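Local coordinates for periplasmic beta-glucosidase (Pseudomonas aeruginosa, PDB 6R5T), which probably hydrolyses terminal, non-reducing beta-D-glucosyl residues to release beta-D-glucose, as a periplasmic glycoside hydrolase of family 3, at residues A[5-10]-A[317-322]; A[18-23]-A[308-313]; A[619-624]-A[641-646]; A[651-656]-A[718-723]. The protein carries 1 engineered substitution. All blocks are in the same frame, centred on the assembly; numbering follows the deposited sequence. Where two conformers were deposited one is given.

Interaction 1: A[5-10]-A[317-322]; sequences RFIASL and VLAAKY
Ile7 reaches across to Ala319, and the Phe6 and Tyr322 rings meet beside them. The outer methyl of Ile7, CD1, comes down on the helix backbone, 3.5 Å from CA of Ala319 and 3.7 Å from its CB. It gets there because CG1 lies beside the backbone N (chi1 -68°) and the chain then runs on straight. The two rings meet obliquely, with planes 55° apart and centroids 5.5 Å from each other. CD2 of Tyr322 comes within 3.6 Å of CD1 of Phe6, and the Phe6 atom sits at the tyrosine's edge, near its plane. One turn along from Phe6, methyl CD2 of Leu10 lies 4.2 Å from CD1 of Leu318, a looser contact.

The helices behind these side chains run closer to antiparallel than parallel, their short axes 131° apart and 10.3 Å from each other at closest. Around them, Phe327 adds a third ring against Phe6 and also touches Leu10. Met11 touches Leu318, and Lys3 lies on Ala319 and Tyr322. The contact lays the N-terminal helix 2-12 against helix 307-323, which comes after the last strand of the TIM-barrel domain and helix 291-301. Between these two segments no hydrogen bond or salt bridge forms, so the contact rests on apolar packing, with Ile7, Leu318 and Ala319 buried.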
loop_
_atom_site.group_PDB
_atom_site.type_symbol
_atom_site.label_atom_id
_atom_site.label_comp_id
_atom_site.label_asym_id
_atom_site.label_seq_id
_atom_site.Cartn_x
_atom_site.Cartn_y
_atom_site.Cartn_z
ATOM N N ARG A 5 4.087 24.474 42.593
ATOM C CA ARG A 5 4.805 25.526 43.364
ATOM C C ARG A 5 6.311 25.282 43.242
ATOM O O ARG A 5 7.025 26.232 42.952
ATOM C CB ARG A 5 4.412 25.546 44.847
ATOM C CG ARG A 5 2.964 25.953 45.113
ATOM C CD ARG A 5 2.730 26.487 46.521
ATOM N NE ARG A 5 3.486 27.728 46.669
ATOM C CZ ARG A 5 4.244 28.070 47.710
ATOM N NH1 ARG A 5 4.355 27.274 48.762
ATOM N NH2 ARG A 5 4.897 29.223 47.690
ATOM N N PHE A 6 6.762 24.059 43.492
ATOM C CA PHE A 6 8.187 23.644 43.442
ATOM C C PHE A 6 8.727 24.030 42.052
ATOM O O PHE A 6 9.795 24.648 41.966
ATOM C CB PHE A 6 8.368 22.140 43.699
ATOM C CG PHE A 6 9.802 21.688 43.675
ATOM C CD1 PHE A 6 10.405 21.314 42.476
ATOM C CD2 PHE A 6 10.575 21.673 44.820
ATOM C CE1 PHE A 6 11.742 20.946 42.423
ATOM C CE2 PHE A 6 11.920 21.307 44.764
ATOM C CZ PHE A 6 12.504 20.947 43.562
ATOM N N ILE A 7 7.994 23.668 41.001
ATOM C CA ILE A 7 8.465 23.884 39.606
ATOM C C ILE A 7 8.487 25.374 39.291
ATOM O O ILE A 7 9.447 25.839 38.698
ATOM C CB ILE A 7 7.647 23.065 38.581
ATOM C CG1 ILE A 7 7.964 21.581 38.803
ATOM C CG2 ILE A 7 7.963 23.512 37.168
ATOM C CD1 ILE A 7 7.087 20.615 38.056
ATOM N N ALA A 8 7.459 26.115 39.681
ATOM C CA ALA A 8 7.389 27.571 39.427
ATOM C C ALA A 8 8.529 28.268 40.192
ATOM O O ALA A 8 9.129 29.171 39.613
ATOM C CB ALA A 8 6.040 28.109 39.841
ATOM N N SER A 9 8.840 27.860 41.415
ATOM C CA SER A 9 9.899 28.502 42.224
ATOM C C SER A 9 11.227 28.217 41.530
ATOM O O SER A 9 12.041 29.146 41.350
ATOM C CB SER A 9 9.898 28.027 43.655
ATOM O OG SER A 9 11.099 28.409 44.353
ATOM N N LEU A 10 11.447 26.968 41.107
ATOM C CA LEU A 10 12.710 26.637 40.413
ATOM C C LEU A 10 12.812 27.419 39.104
ATOM O O LEU A 10 13.893 27.999 38.812
ATOM C CB LEU A 10 12.828 25.133 40.183
ATOM C CG LEU A 10 14.089 24.691 39.448
ATOM C CD1 LEU A 10 15.354 25.178 40.120
ATOM C CD2 LEU A 10 14.128 23.176 39.466
ATOM N N VAL A 317 10.085 19.149 31.217
ATOM C CA VAL A 317 11.278 18.378 31.613
ATOM C C VAL A 317 11.352 18.317 33.150
ATOM O O VAL A 317 11.601 17.239 33.710
ATOM C CB VAL A 317 12.543 18.986 30.997
ATOM C CG1 VAL A 317 13.781 18.306 31.557
ATOM C CG2 VAL A 317 12.490 18.854 29.467
ATOM N N LEU A 318 11.173 19.471 33.806
ATOM C CA LEU A 318 11.319 19.542 35.271
ATOM C C LEU A 318 10.244 18.688 35.921
ATOM O O LEU A 318 10.545 17.997 36.902
ATOM C CB LEU A 318 11.226 21.013 35.711
ATOM C CG LEU A 318 12.356 21.922 35.226
ATOM C CD1 LEU A 318 12.109 23.323 35.766
ATOM C CD2 LEU A 318 13.729 21.414 35.610
ATOM N N ALA A 319 9.062 18.684 35.362
ATOM C CA ALA A 319 7.951 17.905 35.947
ATOM C C ALA A 319 8.254 16.407 35.814
ATOM O O ALA A 319 7.934 15.661 36.714
ATOM C CB ALA A 319 6.655 18.259 35.300
ATOM N N ALA A 320 8.865 15.963 34.724
ATOM C CA ALA A 320 9.248 14.547 34.593
ATOM C C ALA A 320 10.279 14.178 35.656
ATOM O O ALA A 320 10.176 13.115 36.297
ATOM C CB ALA A 320 9.773 14.268 33.214
ATOM N N LYS A 321 11.266 15.036 35.863
ATOM C CA LYS A 321 12.303 14.753 36.874
ATOM C C LYS A 321 11.675 14.726 38.272
ATOM O O LYS A 321 12.108 13.898 39.085
ATOM C CB LYS A 321 13.355 15.828 36.752
ATOM C CG LYS A 321 14.140 15.731 35.456
ATOM C CD LYS A 321 15.206 16.799 35.283
ATOM C CE LYS A 321 16.012 16.562 34.031
ATOM N NZ LYS A 321 17.167 17.473 33.898
ATOM N N TYR A 322 10.711 15.597 38.512
ATOM C CA TYR A 322 10.016 15.691 39.820
ATOM C C TYR A 322 9.312 14.338 40.085
ATOM O O TYR A 322 9.530 13.689 41.106
ATOM C CB TYR A 322 9.082 16.901 39.806
ATOM C CG TYR A 322 8.340 17.128 41.103
ATOM C CD1 TYR A 322 7.229 16.371 41.431
ATOM C CD2 TYR A 322 8.766 18.102 41.987
ATOM C CE1 TYR A 322 6.514 16.608 42.596
ATOM C CE2 TYR A 322 8.100 18.311 43.179
ATOM C CZ TYR A 322 6.973 17.572 43.479
ATOM O OH TYR A 322 6.289 17.833 44.638
#

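Interaction 2: A[18-23]-A[308-313]; sequences EKIGQL and ADIDRA
This is a helix-helix contact in the TIM-barrel domain, apolar along most of its length and closed by a salt bridge where Lys19 meets Asp311. It brings the helix that leads into the first barrel strand against helix 307-323, the second helix after the eighth. The short axes pass 9.3 Å apart at an angle of 53°. At the strand end, Leu23 uses both its methyls on Ala313: CD2 is 3.6 Å and CD1 3.8 Å from the alanine CB. CD2 also sits close over the helix backbone, 3.4 Å from C of Ala313. Leu23 itself bonds through its backbone to Asn286, on the last barrel strand. Further back, Ile20 CG1 lies 3.9 Å from Ile310 CD1, though Ile310 has two conformers and this detail holds for one of them. Leu296 of helix 291-301 packs against Ile20, Leu23 and Ile310 together.

The Lys19 chain, fully extended beyond CG, crosses the gap so that NZ meets OD1 of Asp311 at 2.8 Å. It arrives on the syn side of that oxygen but 34° out of the carboxylate plane. OD1 takes a second bond from Gln307 NE2, which may help keep the carboxylate turned toward the lysine. With the charges paired at the partly exposed margin of an apolar contact, the carboxylate is likely to stay ionised.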
loop_
_atom_site.group_PDB
_atom_site.type_symbol
_atom_site.label_atom_id
_atom_site.label_comp_id
_atom_site.label_asym_id
_atom_site.label_seq_id
_atom_site.Cartn_x
_atom_site.Cartn_y
_atom_site.Cartn_z
ATOM N N GLU A 18 19.710 28.321 31.113
ATOM C CA GLU A 18 19.452 27.167 31.996
ATOM C C GLU A 18 18.171 26.442 31.548
ATOM O O GLU A 18 18.153 25.192 31.557
ATOM C CB GLU A 18 19.371 27.628 33.457
ATOM C CG GLU A 18 20.757 27.944 34.015
ATOM C CD GLU A 18 20.788 28.778 35.298
ATOM O OE1 GLU A 18 21.794 28.616 36.008
ATOM O OE2 GLU A 18 19.806 29.511 35.613
ATOM N N LYS A 19 17.125 27.175 31.228
ATOM C CA LYS A 19 15.865 26.553 30.736
ATOM C C LYS A 19 16.141 25.791 29.434
ATOM O O LYS A 19 15.672 24.605 29.279
ATOM C CB LYS A 19 14.823 27.625 30.494
ATOM C CG LYS A 19 14.259 28.223 31.765
ATOM C CD LYS A 19 13.235 29.308 31.496
ATOM C CE LYS A 19 12.709 29.899 32.776
ATOM N NZ LYS A 19 11.779 31.012 32.508
ATOM N N ILE A 20 16.846 26.421 28.507
ATOM C CA ILE A 20 17.132 25.754 27.210
ATOM C C ILE A 20 18.040 24.549 27.437
ATOM O O ILE A 20 17.834 23.509 26.737
ATOM C CB ILE A 20 17.719 26.763 26.229
ATOM C CG1 ILE A 20 16.653 27.806 25.888
ATOM C CG2 ILE A 20 18.284 26.029 25.005
ATOM C CD1 ILE A 20 17.193 29.034 25.182
ATOM N N GLY A 21 18.970 24.601 28.397
ATOM C CA GLY A 21 19.816 23.429 28.696
ATOM C C GLY A 21 18.991 22.202 29.068
ATOM O O GLY A 21 19.373 21.080 28.762
ATOM N N GLN A 22 17.890 22.399 29.762
ATOM C CA GLN A 22 16.999 21.300 30.200
ATOM C C GLN A 22 16.427 20.545 28.998
ATOM O O GLN A 22 16.087 19.352 29.181
ATOM C CB GLN A 22 15.871 21.805 31.069
ATOM C CG GLN A 22 16.413 22.217 32.459
ATOM C CD GLN A 22 17.040 21.042 33.155
ATOM O OE1 GLN A 22 16.348 20.053 33.428
ATOM N NE2 GLN A 22 18.345 21.109 33.405
ATOM N N LEU A 23 16.373 21.186 27.844
ATOM C CA LEU A 23 15.685 20.595 26.666
ATOM C C LEU A 23 16.656 19.709 25.892
ATOM O O LEU A 23 16.221 19.064 24.911
ATOM C CB LEU A 23 15.125 21.705 25.784
ATOM C CG LEU A 23 14.307 22.781 26.511
ATOM C CD1 LEU A 23 13.759 23.748 25.506
ATOM C CD2 LEU A 23 13.209 22.167 27.386
ATOM N N ALA A 308 6.910 31.803 26.368
ATOM C CA ALA A 308 5.994 30.710 26.767
ATOM C C ALA A 308 6.370 29.377 26.067
ATOM O O ALA A 308 6.161 28.319 26.689
ATOM C CB ALA A 308 4.575 31.090 26.464
ATOM N N ASP A 309 6.939 29.397 24.872
ATOM C CA ASP A 309 7.369 28.154 24.151
ATOM C C ASP A 309 8.526 27.503 24.937
ATOM O O ASP A 309 8.506 26.276 25.241
ATOM C CB ASP A 309 7.798 28.469 22.719
ATOM C CG ASP A 309 6.674 28.962 21.828
ATOM O OD1 ASP A 309 5.586 28.352 21.927
ATOM O OD2 ASP A 309 6.895 29.951 21.043
ATOM N N ILE A 310 9.525 28.296 25.352
ATOM C CA ILE A 310 10.663 27.788 26.170
ATOM C C ILE A 310 10.122 27.338 27.526
ATOM O O ILE A 310 10.521 26.281 28.031
ATOM C CB ILE A 310 11.722 28.891 26.348
ATOM C CG1 ILE A 310 12.249 29.394 25.004
ATOM C CG2 ILE A 310 12.828 28.443 27.281
ATOM C CD1 ILE A 310 13.157 28.421 24.334
ATOM N N ASP A 311 9.263 28.156 28.125
ATOM C CA ASP A 311 8.779 27.846 29.485
ATOM C C ASP A 311 7.989 26.534 29.491
ATOM O O ASP A 311 8.099 25.788 30.485
ATOM C CB ASP A 311 7.959 28.991 30.062
ATOM C CG ASP A 311 8.802 30.203 30.451
ATOM O OD1 ASP A 311 10.039 30.078 30.487
ATOM O OD2 ASP A 311 8.176 31.273 30.715
ATOM N N ARG A 312 7.181 26.290 28.458
ATOM C CA ARG A 312 6.317 25.079 28.391
ATOM C C ARG A 312 7.241 23.872 28.370
ATOM O O ARG A 312 7.026 22.939 29.153
ATOM C CB ARG A 312 5.483 25.115 27.111
ATOM C CG ARG A 312 4.603 23.889 26.912
ATOM C CD ARG A 312 4.307 23.720 25.423
ATOM N NE ARG A 312 5.439 22.987 24.806
ATOM C CZ ARG A 312 6.071 23.347 23.692
ATOM N NH1 ARG A 312 5.699 24.454 23.042
ATOM N NH2 ARG A 312 7.061 22.589 23.236
ATOM N N ALA A 313 8.252 23.936 27.513
ATOM C CA ALA A 313 9.180 22.829 27.228
ATOM C C ALA A 313 9.964 22.517 28.494
ATOM O O ALA A 313 10.061 21.363 28.939
ATOM C CB ALA A 313 10.040 23.170 26.058
#

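Interaction 3: A[619-624]-A[641-646]; sequences FSLSPL and VTLSNS
Leu621 CD2 lies between two neighbours of the facing strand, 3.8 Å from Leu643 CD1 and 3.9 Å from Val641 CG2. These residues belong to an antiparallel strand pair in the three-stranded sheet of the C-terminal fibronectin type III-like beta sandwich, with 619-624 on an edge strand. Leu643 CD1 also comes within 4.0 Å of Phe619 CB, and the phenylalanine ring slants past CA and CB of Asn645, its plane 41° from the amide, whose OD1 is bonded to Thr617. Phe619 and Leu643 lie on the face turned to the second sheet, where both meet Thr653 and Leu643 also touches Val655.

Outward from this core runs the backbone ladder. Ser620 and Ser644 form a hydrogen-bonded pair, N to O at 2.9 Å in both directions, with the non-hydrogen-bonded pairs Phe619-Asn645 and Leu621-Leu643 on either side. Ser620, on the other face, shares a hydrogen bond with Ser646 just past the strand end, OG to OG 3.0 Å. At Ser622 the ladder changes: its N still donates to Thr642 O, but the return bond goes to a side chain. With OG placed between backbone N and carbonyl carbon (chi1 70°), Ser622 OG accepts from Thr642 N at 2.8 Å, N-H...O angle 161°.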
loop_
_atom_site.group_PDB
_atom_site.type_symbol
_atom_site.label_atom_id
_atom_site.label_comp_id
_atom_site.label_asym_id
_atom_site.label_seq_id
_atom_site.Cartn_x
_atom_site.Cartn_y
_atom_site.Cartn_z
ATOM N N PHE A 619 -9.813 -28.406 21.354
ATOM C CA PHE A 619 -10.776 -27.626 22.139
ATOM C C PHE A 619 -12.119 -27.594 21.417
ATOM O O PHE A 619 -12.207 -27.729 20.157
ATOM C CB PHE A 619 -10.247 -26.215 22.389
ATOM C CG PHE A 619 -8.974 -26.160 23.201
ATOM C CD1 PHE A 619 -9.010 -26.128 24.592
ATOM C CD2 PHE A 619 -7.738 -26.123 22.570
ATOM C CE1 PHE A 619 -7.828 -26.062 25.327
ATOM C CE2 PHE A 619 -6.571 -26.044 23.302
ATOM C CZ PHE A 619 -6.621 -26.053 24.692
ATOM N N SER A 620 -13.157 -27.478 22.221
ATOM C CA SER A 620 -14.565 -27.386 21.757
ATOM C C SER A 620 -15.203 -26.156 22.379
ATOM O O SER A 620 -14.876 -25.797 23.522
ATOM C CB SER A 620 -15.353 -28.619 22.091
ATOM O OG SER A 620 -14.727 -29.790 21.556
ATOM N N LEU A 621 -16.026 -25.447 21.616
ATOM C CA LEU A 621 -16.854 -24.329 22.135
ATOM C C LEU A 621 -18.313 -24.738 22.000
ATOM O O LEU A 621 -18.700 -25.310 20.968
ATOM C CB LEU A 621 -16.623 -23.020 21.374
ATOM C CG LEU A 621 -15.295 -22.314 21.619
ATOM C CD1 LEU A 621 -15.021 -21.228 20.613
ATOM C CD2 LEU A 621 -15.292 -21.714 22.997
ATOM N N SER A 622 -19.088 -24.492 23.046
ATOM C CA SER A 622 -20.547 -24.665 23.015
ATOM C C SER A 622 -21.118 -23.531 22.175
ATOM O O SER A 622 -20.420 -22.575 21.824
ATOM C CB SER A 622 -21.099 -24.668 24.409
ATOM O OG SER A 622 -21.027 -23.379 25.011
ATOM N N PRO A 623 -22.425 -23.582 21.852
ATOM C CA PRO A 623 -23.029 -22.529 21.046
ATOM C C PRO A 623 -22.961 -21.199 21.781
ATOM O O PRO A 623 -23.126 -21.140 23.004
ATOM C CB PRO A 623 -24.485 -22.996 20.902
ATOM C CG PRO A 623 -24.414 -24.470 21.122
ATOM C CD PRO A 623 -23.380 -24.658 22.200
ATOM N N LEU A 624 -22.741 -20.137 21.014
ATOM C CA LEU A 624 -22.729 -18.792 21.580
ATOM C C LEU A 624 -24.151 -18.388 21.979
ATOM O O LEU A 624 -25.071 -18.598 21.176
ATOM C CB LEU A 624 -22.210 -17.842 20.503
ATOM C CG LEU A 624 -22.252 -16.368 20.867
ATOM C CD1 LEU A 624 -21.401 -16.025 22.063
ATOM C CD2 LEU A 624 -21.858 -15.539 19.663
ATOM N N VAL A 641 -20.140 -18.461 26.339
ATOM C CA VAL A 641 -19.762 -19.695 25.648
ATOM C C VAL A 641 -19.006 -20.567 26.651
ATOM O O VAL A 641 -18.319 -20.005 27.520
ATOM C CB VAL A 641 -18.946 -19.345 24.401
ATOM C CG1 VAL A 641 -17.559 -18.800 24.755
ATOM C CG2 VAL A 641 -18.914 -20.474 23.439
ATOM N N THR A 642 -19.140 -21.872 26.517
ATOM C CA THR A 642 -18.346 -22.817 27.330
ATOM C C THR A 642 -17.217 -23.350 26.464
ATOM O O THR A 642 -17.500 -23.949 25.402
ATOM C CB THR A 642 -19.201 -23.928 27.944
ATOM O OG1 THR A 642 -20.140 -23.216 28.754
ATOM C CG2 THR A 642 -18.402 -24.876 28.814
ATOM N N LEU A 643 -15.999 -23.239 26.979
ATOM C CA LEU A 643 -14.800 -23.840 26.360
ATOM C C LEU A 643 -14.495 -25.163 27.046
ATOM O O LEU A 643 -14.442 -25.168 28.297
ATOM C CB LEU A 643 -13.638 -22.875 26.515
ATOM C CG LEU A 643 -12.291 -23.388 26.024
ATOM C CD1 LEU A 643 -12.236 -23.483 24.509
ATOM C CD2 LEU A 643 -11.157 -22.522 26.559
ATOM N N SER A 644 -14.202 -26.195 26.274
ATOM C CA SER A 644 -13.808 -27.528 26.805
ATOM C C SER A 644 -12.503 -27.996 26.169
ATOM O O SER A 644 -12.280 -27.751 24.968
ATOM C CB SER A 644 -14.901 -28.550 26.550
ATOM O OG SER A 644 -16.136 -28.067 27.017
ATOM N N ASN A 645 -11.670 -28.663 26.935
ATOM C CA ASN A 645 -10.502 -29.371 26.408
ATOM C C ASN A 645 -10.987 -30.777 26.083
ATOM O O ASN A 645 -11.290 -31.558 27.019
ATOM C CB ASN A 645 -9.363 -29.352 27.425
ATOM C CG ASN A 645 -8.092 -30.002 26.950
ATOM O OD1 ASN A 645 -8.123 -30.819 26.027
ATOM N ND2 ASN A 645 -6.977 -29.698 27.596
ATOM N N SER A 646 -11.125 -31.062 24.799
ATOM C CA SER A 646 -11.696 -32.344 24.343
ATOM C C SER A 646 -10.593 -33.306 23.880
ATOM O O SER A 646 -10.933 -34.332 23.239
ATOM C CB SER A 646 -12.739 -32.071 23.274
ATOM O OG SER A 646 -12.190 -31.314 22.224
#

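Interaction 4: A[651-656]-A[718-723]; sequences GATVVQ and VGLDSA
Val655 opens its two branches like a fork against 718-723: CG1 meets CG1 of Val718 at 3.6 Å, and CG2 meets CD2 of Leu720 at 3.9 Å. With CG1 anti to the backbone N (chi1 -177°), one valine serves both partners. Leu720 runs at about a right angle to Thr653, laying its CD2 methyl 4.0 Å from the threonine OG1. Its CB starts out away from 651-656, yet the methyls swing back over the strand. Phe619 and Leu621 also touch Leu720, while Leu643 touches Val655 and Thr653.

Gln656 lies on the other face. Its NE2 turns back along its own strand to Val654 O, 3.1 Å off and 39° above the carbonyl plane. NE2 donates to Gly611 O as well, and OE1 is bonded by Tyr658 OH, so both ends of the amide are gripped and its rotation is fixed. That amide lies against the start of the turn, with Gln656 OE1 3.3 Å from Asp721 CA. In the backbone, Gln656 and Gly719 form an antiparallel hydrogen-bonded pair, Gln656 N to Gly719 O at 2.9 Å and Gly719 N to Gln656 O at 3.1 Å. Past Leu720 comes an Asx turn, Asp721 OD1 accepting from Ala723 N while OD2 is bonded by Gln724 NE2. Paired strands of one sheet, their apolar side chains packed on Phe619, Leu621 and Leu643 of the other, make the sandwich of a fibronectin type III-like domain.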
loop_
_atom_site.group_PDB
_atom_site.type_symbol
_atom_site.label_atom_id
_atom_site.label_comp_id
_atom_site.label_asym_id
_atom_site.label_seq_id
_atom_site.Cartn_x
_atom_site.Cartn_y
_atom_site.Cartn_z
ATOM N N GLY A 651 -3.691 -27.836 28.212
ATOM C CA GLY A 651 -3.168 -26.727 27.400
ATOM C C GLY A 651 -4.082 -25.537 27.460
ATOM O O GLY A 651 -5.266 -25.653 27.850
ATOM N N ALA A 652 -3.557 -24.426 26.968
ATOM C CA ALA A 652 -4.333 -23.191 26.872
ATOM C C ALA A 652 -4.689 -22.913 25.406
ATOM O O ALA A 652 -3.985 -23.361 24.473
ATOM C CB ALA A 652 -3.556 -22.057 27.489
ATOM N N THR A 653 -5.771 -22.165 25.275
ATOM C CA THR A 653 -6.160 -21.531 24.003
ATOM C C THR A 653 -6.744 -20.165 24.330
ATOM O O THR A 653 -6.777 -19.742 25.509
ATOM C CB THR A 653 -7.117 -22.409 23.198
ATOM O OG1 THR A 653 -7.303 -21.801 21.910
ATOM C CG2 THR A 653 -8.474 -22.543 23.838
ATOM N N VAL A 654 -7.068 -19.427 23.287
ATOM C CA VAL A 654 -7.559 -18.041 23.454
ATOM C C VAL A 654 -8.925 -17.965 22.774
ATOM O O VAL A 654 -8.999 -18.128 21.511
ATOM C CB VAL A 654 -6.605 -17.012 22.852
ATOM C CG1 VAL A 654 -7.132 -15.599 23.111
ATOM C CG2 VAL A 654 -5.173 -17.206 23.386
ATOM N N VAL A 655 -9.960 -17.697 23.550
ATOM C CA VAL A 655 -11.319 -17.483 23.020
ATOM C C VAL A 655 -11.438 -16.026 22.622
ATOM O O VAL A 655 -11.126 -15.137 23.455
ATOM C CB VAL A 655 -12.395 -17.871 24.030
ATOM C CG1 VAL A 655 -13.767 -17.692 23.415
ATOM C CG2 VAL A 655 -12.206 -19.311 24.478
ATOM N N GLN A 656 -11.778 -15.790 21.365
ATOM C CA GLN A 656 -11.785 -14.429 20.799
ATOM C C GLN A 656 -13.223 -14.001 20.501
ATOM O O GLN A 656 -13.971 -14.811 19.966
ATOM C CB GLN A 656 -10.951 -14.414 19.514
ATOM C CG GLN A 656 -9.517 -14.827 19.814
ATOM C CD GLN A 656 -8.831 -15.517 18.659
ATOM O OE1 GLN A 656 -8.919 -15.054 17.507
ATOM N NE2 GLN A 656 -8.065 -16.567 18.961
ATOM N N VAL A 718 -17.775 -15.473 18.058
ATOM C CA VAL A 718 -16.800 -16.096 18.970
ATOM C C VAL A 718 -16.145 -17.271 18.285
ATOM O O VAL A 718 -16.806 -17.973 17.505
ATOM C CB VAL A 718 -17.467 -16.474 20.314
ATOM C CG1 VAL A 718 -16.487 -17.199 21.180
ATOM C CG2 VAL A 718 -17.958 -15.208 21.015
ATOM N N GLY A 719 -14.867 -17.438 18.535
ATOM C CA GLY A 719 -14.137 -18.619 18.067
ATOM C C GLY A 719 -12.697 -18.586 18.545
ATOM O O GLY A 719 -12.295 -17.699 19.312
ATOM N N LEU A 720 -11.957 -19.607 18.131
ATOM C CA LEU A 720 -10.528 -19.751 18.523
ATOM C C LEU A 720 -9.562 -19.168 17.486
ATOM O O LEU A 720 -8.345 -19.234 17.703
ATOM C CB LEU A 720 -10.265 -21.239 18.769
ATOM C CG LEU A 720 -11.166 -21.876 19.807
ATOM C CD1 LEU A 720 -10.741 -23.315 20.039
ATOM C CD2 LEU A 720 -11.161 -21.129 21.142
ATOM N N ASP A 721 -10.086 -18.554 16.426
ATOM C CA ASP A 721 -9.315 -17.642 15.562
ATOM C C ASP A 721 -10.327 -16.782 14.802
ATOM O O ASP A 721 -11.527 -17.022 14.858
ATOM C CB ASP A 721 -8.274 -18.365 14.693
ATOM C CG ASP A 721 -8.813 -19.324 13.687
ATOM O OD1 ASP A 721 -9.707 -18.924 12.951
ATOM O OD2 ASP A 721 -8.340 -20.468 13.651
ATOM N N SER A 722 -9.855 -15.811 14.054
ATOM C CA SER A 722 -10.717 -14.868 13.320
ATOM C C SER A 722 -11.427 -15.525 12.137
ATOM O O SER A 722 -12.415 -14.919 11.644
ATOM C CB SER A 722 -9.944 -13.658 12.923
ATOM O OG SER A 722 -8.978 -13.941 11.928
ATOM N N ALA A 723 -10.953 -16.665 11.659
ATOM C CA ALA A 723 -11.562 -17.384 10.517
ATOM C C ALA A 723 -12.561 -18.464 10.934
ATOM O O ALA A 723 -13.290 -18.933 10.034
ATOM C CB ALA A 723 -10.478 -18.013 9.701
#

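Overall arrangement
The four contacts fall into two groups in separate domains. Interactions 1 and 2 share helix 307-323 and have centres 12 Å apart, with interaction 2 nested in the chain loop that interaction 1 closes. Lys321 NZ of the first lies 2.7 Å from Gln22 OE1 of the second, a probable hydrogen bond. Interactions 3 and 4, with centres 10 Å apart, come from facing sheets of the C-terminal sandwich and interlock there, Phe619 CE2 lying 3.7 Å from Thr653 CB. Between the groups, centres are 48 to 59 Å apart. None of the four lies at the sugar pocket lined by Asp79, Lys176 and Glu486, or at the magnesium site of Asp661 and Val663.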